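Local coordinates for DNA topoisomerase 2-associated protein PAT1 (Saccharomyces cerevisiae, PDB 5LMG) that activates mRNA decapping and represses translation, its C-terminal domain directly binding the decapping enzyme Dcp2 and the exonuclease Xrn1, at residues N94-M99 with Q126-E131; L135-L140 with S200-N205. The protein carries 2 engineered substitutions. All blocks are in the same frame, centred on the assembly; numbering follows the deposited sequence.

Contact 1. Residues N94-M99 with Q126-E131; sequences NPFISM and QKIFNE
Asn94 and Glu131 meet at two helix ends: the backbone N of Asn94 donates to OE1 of Glu131 over 3.2 Å, nearly straight at 170°. Beside this bond the aliphatic chain of Lys127 lies against the Asn94 amide, CD of Lys127 coming to 3.6 Å from CG of Asn94. This is a van der Waals contact of the lysine methylenes with the amide, and the bends of Lys127 at chi2 and chi3 carry its CD and CE across it. Ile97 fills the middle of the interface. Its CD1 reaches 3.8 Å from CA of Ile128, while its CG1 packs on CB of Glu131 at 3.9 Å, so one branch bridges the last turn of the partner helix and the residue following it. Phe96 adds its ring edge, where CE2 approaches CG1 of Ile128 at 4.2 Å.

Both ends of the Asn94 amide are bonded. As N-cap of helix 95-99 it accepts from N of Phe96 on OD1 at 3.0 Å, the donor lying well above the carbonyl plane. CG stands anti to the backbone N (chi1 -178°), which puts the amide beside the carbonyl carbon, where OD1 can reach the cap, and ND2 donates to the carbonyl of His85.

The axes of 95-99 and 126-130 cross at -80°. Pro95, Ser98 and Met99 pack on helix 48-70, whereas Phe129 packs on Leu188 of helix 178-191 and on Leu206 and Leu210 of helix 201-216.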
loop_
_atom_site.group_PDB
_atom_site.type_symbol
_atom_site.label_atom_id
_atom_site.label_comp_id
_atom_site.label_asym_id
_atom_site.label_seq_id
_atom_site.Cartn_x
_atom_site.Cartn_y
_atom_site.Cartn_z
ATOM N N ASN A 94 21.906 -2.787 -0.929
ATOM C CA ASN A 94 22.236 -2.861 0.500
ATOM C C ASN A 94 21.891 -4.244 1.124
ATOM O O ASN A 94 20.801 -4.767 0.858
ATOM C CB ASN A 94 21.555 -1.702 1.250
ATOM C CG ASN A 94 21.860 -1.642 2.722
ATOM O OD1 ASN A 94 21.167 -2.244 3.539
ATOM N ND2 ASN A 94 22.887 -0.893 3.096
ATOM N N PRO A 95 22.802 -4.862 1.927
ATOM C CA PRO A 95 22.496 -6.187 2.515
ATOM C C PRO A 95 21.189 -6.277 3.312
ATOM O O PRO A 95 20.573 -7.344 3.322
ATOM C CB PRO A 95 23.722 -6.487 3.384
ATOM C CG PRO A 95 24.824 -5.681 2.768
ATOM C CD PRO A 95 24.153 -4.411 2.319
ATOM N N PHE A 96 20.751 -5.164 3.954
ATOM C CA PHE A 96 19.489 -5.131 4.697
ATOM C C PHE A 96 18.293 -5.323 3.747
ATOM O O PHE A 96 17.372 -6.066 4.082
ATOM C CB PHE A 96 19.342 -3.849 5.537
ATOM C CG PHE A 96 18.031 -3.756 6.280
ATOM C CD1 PHE A 96 17.828 -4.466 7.460
ATOM C CD2 PHE A 96 16.991 -2.972 5.791
ATOM C CE1 PHE A 96 16.612 -4.394 8.139
ATOM C CE2 PHE A 96 15.774 -2.894 6.473
ATOM C CZ PHE A 96 15.594 -3.604 7.645
ATOM N N ILE A 97 18.325 -4.655 2.572
ATOM C CA ILE A 97 17.297 -4.736 1.530
ATOM C C ILE A 97 17.171 -6.183 1.033
ATOM O O ILE A 97 16.053 -6.675 0.901
ATOM C CB ILE A 97 17.531 -3.693 0.386
ATOM C CG1 ILE A 97 17.393 -2.233 0.899
ATOM C CG2 ILE A 97 16.656 -3.942 -0.864
ATOM C CD1 ILE A 97 15.946 -1.753 1.309
ATOM N N SER A 98 18.305 -6.866 0.812
ATOM C CA SER A 98 18.304 -8.272 0.383
ATOM C C SER A 98 17.784 -9.231 1.456
ATOM O O SER A 98 17.113 -10.205 1.104
ATOM C CB SER A 98 19.680 -8.693 -0.105
ATOM O OG SER A 98 19.845 -8.260 -1.445
ATOM N N MET A 99 18.039 -8.930 2.760
ATOM C CA MET A 99 17.557 -9.730 3.899
ATOM C C MET A 99 16.021 -9.767 3.927
ATOM O O MET A 99 15.430 -10.764 4.350
ATOM C CB MET A 99 18.124 -9.209 5.235
ATOM C CG MET A 99 19.552 -9.674 5.498
ATOM S SD MET A 99 20.125 -9.518 7.223
ATOM C CE MET A 99 20.540 -7.796 7.269
ATOM N N GLN A 126 14.402 5.205 5.844
ATOM C CA GLN A 126 15.143 5.949 4.812
ATOM C C GLN A 126 15.746 4.971 3.795
ATOM O O GLN A 126 15.597 5.191 2.598
ATOM C CB GLN A 126 16.258 6.819 5.425
ATOM C CG GLN A 126 15.753 8.088 6.113
ATOM C CD GLN A 126 16.849 8.898 6.774
ATOM O OE1 GLN A 126 17.743 8.375 7.450
ATOM N NE2 GLN A 126 16.745 10.210 6.679
ATOM N N LYS A 127 16.386 3.877 4.276
ATOM C CA LYS A 127 16.980 2.840 3.429
ATOM C C LYS A 127 15.914 2.185 2.531
ATOM O O LYS A 127 16.114 2.115 1.318
ATOM C CB LYS A 127 17.691 1.769 4.289
ATOM C CG LYS A 127 18.589 0.810 3.500
ATOM C CD LYS A 127 20.000 1.356 3.339
ATOM C CE LYS A 127 20.280 1.855 1.948
ATOM N NZ LYS A 127 21.545 2.622 1.907
ATOM N N ILE A 128 14.788 1.735 3.134
ATOM C CA ILE A 128 13.656 1.094 2.450
ATOM C C ILE A 128 13.129 1.993 1.315
ATOM O O ILE A 128 13.046 1.528 0.180
ATOM C CB ILE A 128 12.534 0.649 3.445
ATOM C CG1 ILE A 128 13.020 -0.492 4.384
ATOM C CG2 ILE A 128 11.235 0.250 2.695
ATOM C CD1 ILE A 128 12.062 -0.837 5.564
ATOM N N PHE A 129 12.827 3.277 1.614
ATOM C CA PHE A 129 12.313 4.218 0.614
ATOM C C PHE A 129 13.347 4.588 -0.470
ATOM O O PHE A 129 12.968 4.739 -1.630
ATOM C CB PHE A 129 11.697 5.464 1.275
ATOM C CG PHE A 129 10.350 5.189 1.899
ATOM C CD1 PHE A 129 9.225 4.985 1.106
ATOM C CD2 PHE A 129 10.205 5.120 3.278
ATOM C CE1 PHE A 129 7.986 4.699 1.683
ATOM C CE2 PHE A 129 8.967 4.835 3.855
ATOM C CZ PHE A 129 7.867 4.629 3.053
ATOM N N ASN A 130 14.640 4.666 -0.108
ATOM C CA ASN A 130 15.742 4.986 -1.028
ATOM C C ASN A 130 15.973 3.877 -2.063
ATOM O O ASN A 130 16.301 4.170 -3.212
ATOM C CB ASN A 130 17.041 5.243 -0.239
ATOM C CG ASN A 130 18.191 5.757 -1.067
ATOM O OD1 ASN A 130 18.183 6.892 -1.546
ATOM N ND2 ASN A 130 19.219 4.934 -1.234
ATOM N N GLU A 131 15.813 2.604 -1.647
ATOM C CA GLU A 131 16.046 1.435 -2.496
ATOM C C GLU A 131 14.749 0.639 -2.754
ATOM O O GLU A 131 14.818 -0.560 -3.031
ATOM C CB GLU A 131 17.112 0.527 -1.841
ATOM C CG GLU A 131 18.454 1.196 -1.602
ATOM C CD GLU A 131 19.585 0.639 -2.443
ATOM O OE1 GLU A 131 20.403 -0.137 -1.899
ATOM O OE2 GLU A 131 19.654 0.983 -3.646
#

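Contact 2. Residues L135-L140 with S200-N205; sequences LQIIIL and SKIGLN. With EDO (1,2-ethanediol), chain J.
Ile138 and Ser200 are the closest backbone pair, their CA atoms 5.9 Å apart, where the axes of helices 136-140 and 201-205 approach to 8.8 Å at 113°. No hydrogen bond links the two segments; the methyl end of Ile138 does most of the work. Its CD1 sits 3.4 Å from N of Gly203 and 3.6 Å from OG of Ser200, and also touches CG2 of Ile202 at 3.9 Å, thus covering the first turn of the second helix. The Ile138 chain, bent at chi2 (-69°), folds round to bring this methyl over the cap. Ile137 meets Ile202 through their CG2 methyls, the two side chains crossing at about a right angle.

Ser200 is the N-cap: its OG accepts from N of Gly203 at 3.0 Å and 170°, and is also hydrogen-bonded to the hydroxyl of Ser141. Replacing this serine by alanine is likely to leave the Gly203 N-H and the Ser141 hydroxyl without the oxygen that joins them beneath the Ile138 methyl.

At the far end of the segment, a 1,2-ethanediol, probably from crystallisation, donates a hydrogen bond from O1 to the carbonyl O of Asn205. Helix 194-197 covers Ile138 through Phe196 and Leu197, helix 151-174 borders Ile202 and Asn205, and helix 275-286 packs on Leu204.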
loop_
_atom_site.group_PDB
_atom_site.type_symbol
_atom_site.label_atom_id
_atom_site.label_comp_id
_atom_site.label_asym_id
_atom_site.label_seq_id
_atom_site.Cartn_x
_atom_site.Cartn_y
_atom_site.Cartn_z
ATOM N N LEU A 135 13.696 -3.568 -3.942
ATOM C CA LEU A 135 13.077 -4.448 -2.960
ATOM C C LEU A 135 12.322 -5.530 -3.728
ATOM O O LEU A 135 11.478 -5.221 -4.575
ATOM C CB LEU A 135 12.170 -3.629 -2.021
ATOM C CG LEU A 135 11.789 -4.215 -0.663
ATOM C CD1 LEU A 135 13.007 -4.575 0.175
ATOM C CD2 LEU A 135 10.928 -3.245 0.099
ATOM N N GLN A 136 12.722 -6.796 -3.514
ATOM C CA GLN A 136 12.152 -7.960 -4.197
ATOM C C GLN A 136 10.634 -8.045 -4.090
ATOM O O GLN A 136 9.986 -8.381 -5.081
ATOM C CB GLN A 136 12.820 -9.261 -3.729
ATOM C CG GLN A 136 12.924 -10.334 -4.822
ATOM C CD GLN A 136 13.597 -9.873 -6.104
ATOM O OE1 GLN A 136 13.041 -10.011 -7.198
ATOM N NE2 GLN A 136 14.802 -9.318 -6.009
ATOM N N ILE A 137 10.070 -7.663 -2.922
ATOM C CA ILE A 137 8.626 -7.675 -2.669
ATOM C C ILE A 137 7.854 -6.708 -3.588
ATOM O O ILE A 137 6.695 -6.980 -3.910
ATOM C CB ILE A 137 8.277 -7.480 -1.164
ATOM C CG1 ILE A 137 7.019 -8.295 -0.786
ATOM C CG2 ILE A 137 8.183 -6.002 -0.739
ATOM C CD1 ILE A 137 7.254 -9.805 -0.775
ATOM N N ILE A 138 8.510 -5.614 -4.027
ATOM C CA ILE A 138 7.934 -4.638 -4.955
ATOM C C ILE A 138 7.863 -5.284 -6.336
ATOM O O ILE A 138 6.815 -5.233 -6.974
ATOM C CB ILE A 138 8.749 -3.310 -4.936
ATOM C CG1 ILE A 138 8.614 -2.586 -3.562
ATOM C CG2 ILE A 138 8.413 -2.403 -6.134
ATOM C CD1 ILE A 138 7.210 -1.953 -3.181
ATOM N N ILE A 139 8.961 -5.925 -6.770
ATOM C CA ILE A 139 9.042 -6.616 -8.064
ATOM C C ILE A 139 7.993 -7.752 -8.123
ATOM O O ILE A 139 7.287 -7.859 -9.119
ATOM C CB ILE A 139 10.510 -7.047 -8.382
ATOM C CG1 ILE A 139 11.407 -5.788 -8.565
ATOM C CG2 ILE A 139 10.595 -7.948 -9.637
ATOM C CD1 ILE A 139 12.837 -5.932 -8.106
ATOM N N LEU A 140 7.815 -8.510 -7.018
ATOM C CA LEU A 140 6.837 -9.596 -6.922
ATOM C C LEU A 140 5.391 -9.133 -6.918
ATOM O O LEU A 140 4.532 -9.860 -7.401
ATOM C CB LEU A 140 7.098 -10.479 -5.677
ATOM C CG LEU A 140 8.347 -11.366 -5.728
ATOM C CD1 LEU A 140 8.512 -12.135 -4.419
ATOM C CD2 LEU A 140 8.327 -12.309 -6.949
ATOM N N SER A 200 2.461 -1.722 -7.966
ATOM C CA SER A 200 2.657 -2.674 -6.877
ATOM C C SER A 200 1.724 -2.364 -5.709
ATOM O O SER A 200 1.625 -1.208 -5.287
ATOM C CB SER A 200 4.121 -2.660 -6.432
ATOM O OG SER A 200 4.316 -3.021 -5.075
ATOM N N LYS A 201 1.073 -3.409 -5.161
ATOM C CA LYS A 201 0.190 -3.289 -4.002
ATOM C C LYS A 201 0.947 -2.702 -2.781
ATOM O O LYS A 201 0.431 -1.794 -2.139
ATOM C CB LYS A 201 -0.483 -4.628 -3.667
ATOM C CG LYS A 201 -1.563 -4.529 -2.594
ATOM C CD LYS A 201 -2.152 -5.890 -2.273
ATOM C CE LYS A 201 -3.508 -5.778 -1.633
ATOM N NZ LYS A 201 -4.131 -7.111 -1.432
ATOM N N ILE A 202 2.176 -3.188 -2.514
ATOM C CA ILE A 202 3.059 -2.724 -1.423
ATOM C C ILE A 202 3.480 -1.271 -1.663
ATOM O O ILE A 202 3.402 -0.457 -0.744
ATOM C CB ILE A 202 4.290 -3.665 -1.198
ATOM C CG1 ILE A 202 3.876 -5.158 -0.981
ATOM C CG2 ILE A 202 5.223 -3.157 -0.062
ATOM C CD1 ILE A 202 2.906 -5.464 0.226
ATOM N N GLY A 203 3.928 -0.980 -2.888
ATOM C CA GLY A 203 4.338 0.357 -3.309
ATOM C C GLY A 203 3.237 1.372 -3.098
ATOM O O GLY A 203 3.459 2.388 -2.431
ATOM N N LEU A 204 2.019 1.048 -3.592
ATOM C CA LEU A 204 0.846 1.906 -3.456
ATOM C C LEU A 204 0.472 2.156 -1.998
ATOM O O LEU A 204 0.234 3.308 -1.628
ATOM C CB LEU A 204 -0.355 1.374 -4.253
ATOM C CG LEU A 204 -1.431 2.413 -4.591
ATOM C CD1 LEU A 204 -0.939 3.405 -5.669
ATOM C CD2 LEU A 204 -2.709 1.739 -5.054
ATOM N N ASN A 205 0.428 1.084 -1.178
ATOM C CA ASN A 205 0.109 1.186 0.249
ATOM C C ASN A 205 1.154 2.002 1.018
ATOM O O ASN A 205 0.778 2.776 1.891
ATOM C CB ASN A 205 -0.108 -0.173 0.865
ATOM C CG ASN A 205 -1.368 -0.880 0.407
ATOM O OD1 ASN A 205 -2.261 -0.297 -0.225
ATOM N ND2 ASN A 205 -1.456 -2.165 0.699
HETATM C C1 EDO J . -2.648 2.227 3.385
HETATM O O1 EDO J . -1.311 1.793 3.303
HETATM C C2 EDO J . -3.508 1.317 2.485
HETATM O O2 EDO J . -4.722 1.972 2.179
#

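Contact 1 closes before contact 2 opens, so the two follow in series along the chain, their centres about 13 Å apart. Helices 118-130 and 136-141 are consecutive, and the short connection between them carries the chain from one crossing to the next. The contacts also touch directly, CD1 of Leu135 packing 3.8 Å from O of Ile97. Helix 201-216 ties them further, since it forms one side of contact 2 and its later residues Leu206 and Leu210 receive Phe129. All four segments belong to the region shared by PAT1 proteins, relatives of the TPR superfamily, consistent with a stack of packed helices to which both contacts, largely buried, contribute.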